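PDB 3SIM: protein, Family 18 Chitinase, which probably hydrolyses chitin, as a plant glycosyl hydrolase of family 18 built on a TIM barrel. Local coordinates for residues 182-187 and 214-219; 245-250 and 270-275. All blocks are in the same frame, centred on the assembly; numbering follows the deposited sequence.

Both contacts lie in the closing half of a TIM barrel, with centres 12 Å apart. Interaction 1, its centre about 9 Å from the centre of the chain, joins two neighbouring parallel strands; interaction 2, whose centre is about 18 Å out, packs the approach to the last barrel strand against the C-terminal helix. They meet where Gly249 lies beside strand 215-220: Ile217 N is 3.2 Å from Gly249 O, probably a hydrogen bond, and Leu216 CD1 packs 3.5 Å from Gly249 C. Gln186 touches Glu127, part of the DxxDxDxE sequence that marks family 18, which suggests that the C-terminal end of 182-187 borders the probable active site; interaction 2 is peripheral packing.

Interaction 1: residues 182-187 and 214-219; sequences HINYQF and NVLISF
Leu216 fits its side chain in beside Asn184 and His182 while its backbone pairs with Ile183. Its CB begins 3.8 Å from Ile183 O, and CG comes close to Asn184 OD1, at 3.2 Å, a tight carbon-to-oxygen approach between side chains that run alongside and point the same way. Past CG both methyls stay near that oxygen, and CD2 alone goes on to His182, 3.7 Å from its CB. OD1 of Asn184 also accepts a bond from His182 ND1, which comes from 35° above the carbonyl plane, and ND2 goes to Tyr6, so imidazole and tyrosine fix the amide from its two ends and the leucine only packs against its oxygen.

The backbones match as parallel strands. Ile183 N gives a 2.9 Å bond to Asn214 O, and Ile183 O receives Leu216 N at 3.0 Å. These are adjacent strands of the TIM barrel, 182-184 and 215-220, joined through helix 196-209 in one beta-alpha-beta unit. Beyond Ile183 the first strand bends away in an inverse gamma turn centred on Asn184, and the next link is a side chain to a carbonyl rather than strand pairing.

Tyr185 rests its CB 3.8 Å from Val215 CG1 and sends its hydroxyl off to Asp166 and Lys209. Its carbonyl O is taken by Ser218 OG at 2.8 Å, in the carbonyl plane with a C=O...OG angle of 148°. A chi1 of 69° sets that OG between the serine's own N and C, turned to the bend. The ring of Phe187 arrives edge-on, its CE2 3.5 Å from Leu216 O, with Ser218 OG also near the ring plane; CD1 of Tyr185 lies over one face of the same ring, and Phe199 meets it from helix 196-209.

Interaction 2: residues 245-250 and 270-275; sequences GKLHGI and QAFLVS
Leu247 and Phe272 meet because each has its CG swung opposite its own backbone N, with chi1 of -176° in the leucine and 172° in the phenylalanine. Leu273, at -81°, instead keeps CG beside its N, and from there CD2 reaches both Leu247 and Ile250, while CD1 turns to Ile250.

The closest touch is methyl to methyl: Leu247 CD2 lies 3.5 Å from Leu273 CD2, the two side chains crossing at about a right angle. The same Leu247 CD2 also comes up to the edge of the Phe272 ring, near its plane and 3.7 Å from CE2. One methyl therefore wedges against both consecutive helix residues. Ile250, three residues on, joins in: its CD1 stands 3.8 Å from Leu273 CG, with both leucine methyls close by, and more loosely 4.3 Å from Phe272 CD2. Gly249 adds its CA, 4.5 Å from Leu273 CD2. An alanine in place of Leu273 is likely to open a gap between the helix and the loop, leaving Leu247 CD2 and Ile250 CD1 without their leucine partner on the helix.

In the fold, 245-250 leads from helix 230-243 into strand 250-253, the last strand of the TIM barrel, and 270-275 ends helix 264-274 at the C-terminus. Lys242 of helix 230-243 ties that end down, making a cation-pi contact with the Phe272 ring and bonding to Phe272 O and Ser275 O; Ser275 OG donates to the same Phe272 O at 3.0 Å. Polar grip thus comes from beside the contact, while across it every approach is carbon to carbon, so dispersion and the burial of apolar surface probably hold the two segments together.

Interaction 1: residues 182-187 and 214-219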
loop_
_atom_site.group_PDB
_atom_site.type_symbol
_atom_site.label_atom_id
_atom_site.label_comp_id
_atom_site.label_asym_id
_atom_site.label_seq_id
_atom_site.Cartn_x
_atom_site.Cartn_y
_atom_site.Cartn_z
ATOM N N HIS A 182 8.208 -2.410 -5.985
ATOM C CA HIS A 182 8.360 -1.018 -5.584
ATOM C C HIS A 182 7.977 -0.780 -4.116
ATOM O O HIS A 182 7.431 -1.628 -3.483
ATOM C CB HIS A 182 7.598 -0.036 -6.478
ATOM C CG HIS A 182 6.185 -0.423 -6.723
ATOM N ND1 HIS A 182 5.157 0.032 -5.958
ATOM C CD2 HIS A 182 5.636 -1.247 -7.632
ATOM C CE1 HIS A 182 4.032 -0.476 -6.390
ATOM N NE2 HIS A 182 4.300 -1.259 -7.404
ATOM N N ILE A 183 8.270 0.398 -3.639
ATOM C CA ILE A 183 8.195 0.755 -2.262
ATOM C C ILE A 183 7.401 2.044 -2.087
ATOM O O ILE A 183 7.824 3.090 -2.446
ATOM C CB ILE A 183 9.588 0.850 -1.641
ATOM C CG1 ILE A 183 10.392 -0.387 -1.952
ATOM C CG2 ILE A 183 9.518 1.085 -0.132
ATOM C CD1 ILE A 183 11.731 -0.270 -1.590
ATOM N N ASN A 184 6.224 1.889 -1.544
ATOM C CA ASN A 184 5.353 2.970 -1.260
ATOM C C ASN A 184 5.633 3.585 0.122
ATOM O O ASN A 184 4.912 3.369 1.047
ATOM C CB ASN A 184 3.891 2.602 -1.472
ATOM C CG ASN A 184 3.607 1.934 -2.826
ATOM O OD1 ASN A 184 4.143 2.266 -3.862
ATOM N ND2 ASN A 184 2.703 1.032 -2.776
ATOM N N TYR A 185 6.712 4.364 0.192
ATOM C CA TYR A 185 7.201 4.904 1.448
ATOM C C TYR A 185 6.205 5.928 1.932
ATOM O O TYR A 185 5.692 6.646 1.190
ATOM C CB TYR A 185 8.611 5.503 1.357
ATOM C CG TYR A 185 9.415 5.476 2.600
ATOM C CD1 TYR A 185 9.534 6.589 3.414
ATOM C CD2 TYR A 185 10.092 4.345 2.980
ATOM C CE1 TYR A 185 10.315 6.587 4.550
ATOM C CE2 TYR A 185 10.830 4.302 4.097
ATOM C CZ TYR A 185 10.940 5.419 4.912
ATOM O OH TYR A 185 11.646 5.360 6.050
ATOM N N GLN A 186 5.901 5.847 3.202
ATOM C CA GLN A 186 4.881 6.623 3.868
ATOM C C GLN A 186 5.485 7.973 4.415
ATOM O O GLN A 186 5.776 8.135 5.573
ATOM C CB GLN A 186 4.112 5.760 4.899
ATOM C CG GLN A 186 3.327 4.540 4.404
ATOM C CD GLN A 186 2.315 4.017 5.440
ATOM O OE1 GLN A 186 2.295 2.859 5.766
ATOM N NE2 GLN A 186 1.506 4.897 5.932
ATOM N N PHE A 187 5.657 8.911 3.520
ATOM C CA PHE A 187 6.215 10.210 3.833
ATOM C C PHE A 187 5.307 11.017 4.804
ATOM O O PHE A 187 5.764 11.851 5.489
ATOM C CB PHE A 187 6.689 10.995 2.592
ATOM C CG PHE A 187 7.915 10.422 1.915
ATOM C CD1 PHE A 187 9.177 10.763 2.300
ATOM C CD2 PHE A 187 7.786 9.535 0.898
ATOM C CE1 PHE A 187 10.259 10.219 1.688
ATOM C CE2 PHE A 187 8.853 9.013 0.297
ATOM C CZ PHE A 187 10.092 9.336 0.693
ATOM N N ASN A 214 12.783 0.608 -5.994
ATOM C CA ASN A 214 12.211 1.819 -6.522
ATOM C C ASN A 214 11.220 2.469 -5.481
ATOM O O ASN A 214 10.159 1.959 -5.207
ATOM C CB ASN A 214 11.529 1.643 -7.895
ATOM C CG ASN A 214 12.459 1.123 -9.049
ATOM O OD1 ASN A 214 11.966 0.548 -9.918
ATOM N ND2 ASN A 214 13.702 1.353 -9.021
ATOM N N VAL A 215 11.608 3.618 -4.949
ATOM C CA VAL A 215 10.802 4.296 -3.945
ATOM C C VAL A 215 9.913 5.410 -4.535
ATOM O O VAL A 215 10.378 6.407 -5.016
ATOM C CB VAL A 215 11.691 4.910 -2.814
ATOM C CG1 VAL A 215 10.869 5.444 -1.698
ATOM C CG2 VAL A 215 12.742 3.968 -2.343
ATOM N N LEU A 216 8.627 5.172 -4.436
ATOM C CA LEU A 216 7.581 6.154 -4.614
ATOM C C LEU A 216 7.493 7.215 -3.499
ATOM O O LEU A 216 7.772 6.987 -2.358
ATOM C CB LEU A 216 6.189 5.557 -4.851
ATOM C CG LEU A 216 5.739 4.367 -5.716
ATOM C CD1 LEU A 216 4.691 4.734 -6.659
ATOM C CD2 LEU A 216 6.812 3.554 -6.390
ATOM N N ILE A 217 7.172 8.406 -3.905
ATOM C CA ILE A 217 6.747 9.452 -2.987
ATOM C C ILE A 217 5.240 9.377 -2.676
ATOM O O ILE A 217 4.535 8.727 -3.346
ATOM C CB ILE A 217 7.217 10.837 -3.375
ATOM C CG1 ILE A 217 6.547 11.298 -4.675
ATOM C CG2 ILE A 217 8.750 10.944 -3.432
ATOM C CD1 ILE A 217 6.884 12.707 -5.138
ATOM N N SER A 218 4.803 10.087 -1.664
ATOM C CA SER A 218 3.431 9.991 -1.197
ATOM C C SER A 218 2.904 11.184 -0.395
ATOM O O SER A 218 3.634 11.918 0.135
ATOM C CB SER A 218 3.259 8.699 -0.397
ATOM O OG SER A 218 3.934 8.734 0.772
ATOM N N PHE A 219 1.604 11.282 -0.311
ATOM C CA PHE A 219 0.891 12.185 0.570
ATOM C C PHE A 219 -0.455 11.602 1.078
ATOM O O PHE A 219 -0.989 10.728 0.493
ATOM C CB PHE A 219 0.686 13.571 -0.052
ATOM C CG PHE A 219 -0.150 13.588 -1.313
ATOM C CD1 PHE A 219 -1.505 13.633 -1.270
ATOM C CD2 PHE A 219 0.454 13.613 -2.551
ATOM C CE1 PHE A 219 -2.245 13.675 -2.453
ATOM C CE2 PHE A 219 -0.292 13.652 -3.712
ATOM C CZ PHE A 219 -1.623 13.674 -3.659
#

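Interaction 2: residues 245-250 and 270-275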
loop_
_atom_site.group_PDB
_atom_site.type_symbol
_atom_site.label_atom_id
_atom_site.label_comp_id
_atom_site.label_asym_id
_atom_site.label_seq_id
_atom_site.Cartn_x
_atom_site.Cartn_y
_atom_site.Cartn_z
ATOM N N GLY A 245 15.331 12.619 -12.842
ATOM C CA GLY A 245 15.140 11.239 -13.164
ATOM C C GLY A 245 14.866 10.374 -11.936
ATOM O O GLY A 245 15.084 9.241 -11.952
ATOM N N LYS A 246 14.412 10.986 -10.867
ATOM C CA LYS A 246 14.152 10.295 -9.610
ATOM C C LYS A 246 12.678 10.006 -9.178
ATOM O O LYS A 246 12.462 9.621 -8.083
ATOM C CB LYS A 246 14.897 11.020 -8.503
ATOM C CG LYS A 246 16.429 11.022 -8.557
ATOM C CD LYS A 246 16.956 11.472 -7.220
ATOM C CE LYS A 246 18.388 11.844 -7.180
ATOM N NZ LYS A 246 18.716 12.753 -6.102
ATOM N N LEU A 247 11.713 10.274 -10.033
ATOM C CA LEU A 247 10.320 10.124 -9.699
ATOM C C LEU A 247 9.776 8.799 -10.235
ATOM O O LEU A 247 9.498 8.673 -11.363
ATOM C CB LEU A 247 9.482 11.291 -10.229
ATOM C CG LEU A 247 8.003 11.269 -9.846
ATOM C CD1 LEU A 247 7.827 11.255 -8.394
ATOM C CD2 LEU A 247 7.221 12.342 -10.518
ATOM N N HIS A 248 9.757 7.800 -9.403
ATOM C CA HIS A 248 9.171 6.494 -9.693
ATOM C C HIS A 248 7.652 6.438 -9.814
ATOM O O HIS A 248 7.129 5.635 -10.513
ATOM C CB HIS A 248 9.680 5.420 -8.739
ATOM C CG HIS A 248 11.160 5.248 -8.767
ATOM N ND1 HIS A 248 11.813 4.670 -9.810
ATOM C CD2 HIS A 248 12.108 5.584 -7.880
ATOM C CE1 HIS A 248 13.095 4.666 -9.577
ATOM N NE2 HIS A 248 13.305 5.226 -8.414
ATOM N N GLY A 249 6.995 7.271 -9.035
ATOM C CA GLY A 249 5.560 7.376 -8.940
ATOM C C GLY A 249 5.027 8.067 -7.684
ATOM O O GLY A 249 5.764 8.457 -6.828
ATOM N N ILE A 250 3.724 8.224 -7.608
ATOM C CA ILE A 250 3.080 8.835 -6.464
ATOM C C ILE A 250 1.970 7.929 -5.863
ATOM O O ILE A 250 1.131 7.426 -6.560
ATOM C CB ILE A 250 2.449 10.211 -6.776
ATOM C CG1 ILE A 250 3.468 11.216 -7.254
ATOM C CG2 ILE A 250 1.626 10.714 -5.608
ATOM C CD1 ILE A 250 2.964 12.279 -8.055
ATOM N N GLN A 270 -1.966 13.054 -10.923
ATOM C CA GLN A 270 -1.953 12.364 -12.184
ATOM C C GLN A 270 -1.554 13.252 -13.390
ATOM O O GLN A 270 -0.739 12.866 -14.154
ATOM C CB GLN A 270 -3.287 11.637 -12.420
ATOM C CG GLN A 270 -3.541 10.429 -11.567
ATOM C CD GLN A 270 -4.926 9.868 -11.723
ATOM O OE1 GLN A 270 -5.806 10.245 -11.024
ATOM N NE2 GLN A 270 -5.090 8.985 -12.613
ATOM N N ALA A 271 -2.110 14.447 -13.445
ATOM C CA ALA A 271 -1.762 15.464 -14.436
ATOM C C ALA A 271 -0.301 15.845 -14.336
ATOM O O ALA A 271 0.327 15.900 -15.307
ATOM C CB ALA A 271 -2.601 16.664 -14.315
ATOM N N PHE A 272 0.200 15.981 -13.118
ATOM C CA PHE A 272 1.594 16.268 -12.885
ATOM C C PHE A 272 2.463 15.118 -13.459
ATOM O O PHE A 272 3.384 15.374 -14.082
ATOM C CB PHE A 272 1.927 16.508 -11.399
ATOM C CG PHE A 272 3.416 16.621 -11.105
ATOM C CD1 PHE A 272 4.088 17.776 -11.334
ATOM C CD2 PHE A 272 4.148 15.546 -10.661
ATOM C CE1 PHE A 272 5.394 17.854 -11.125
ATOM C CE2 PHE A 272 5.463 15.652 -10.440
ATOM C CZ PHE A 272 6.084 16.815 -10.672
ATOM N N LEU A 273 2.107 13.874 -13.228
ATOM C CA LEU A 273 2.909 12.737 -13.649
ATOM C C LEU A 273 3.133 12.664 -15.181
ATOM O O LEU A 273 4.171 12.405 -15.668
ATOM C CB LEU A 273 2.333 11.441 -13.106
ATOM C CG LEU A 273 2.724 11.185 -11.656
ATOM C CD1 LEU A 273 1.833 10.222 -11.042
ATOM C CD2 LEU A 273 4.202 10.836 -11.455
ATOM N N VAL A 274 2.074 12.956 -15.881
ATOM C CA VAL A 274 1.945 12.785 -17.280
ATOM C C VAL A 274 2.478 13.986 -18.131
ATOM O O VAL A 274 2.656 13.834 -19.270
ATOM C CB VAL A 274 0.459 12.421 -17.446
ATOM C CG1 VAL A 274 -0.349 13.350 -18.183
ATOM C CG2 VAL A 274 0.200 10.987 -17.548
ATOM N N SER A 275 2.726 15.132 -17.498
ATOM C CA SER A 275 3.182 16.367 -18.138
ATOM C C SER A 275 4.640 16.411 -18.629
ATOM O O SER A 275 5.445 15.701 -18.128
ATOM C CB SER A 275 2.901 17.550 -17.231
ATOM O OG SER A 275 3.707 17.555 -16.099
ATOM O OXT SER A 275 4.978 17.176 -19.530
#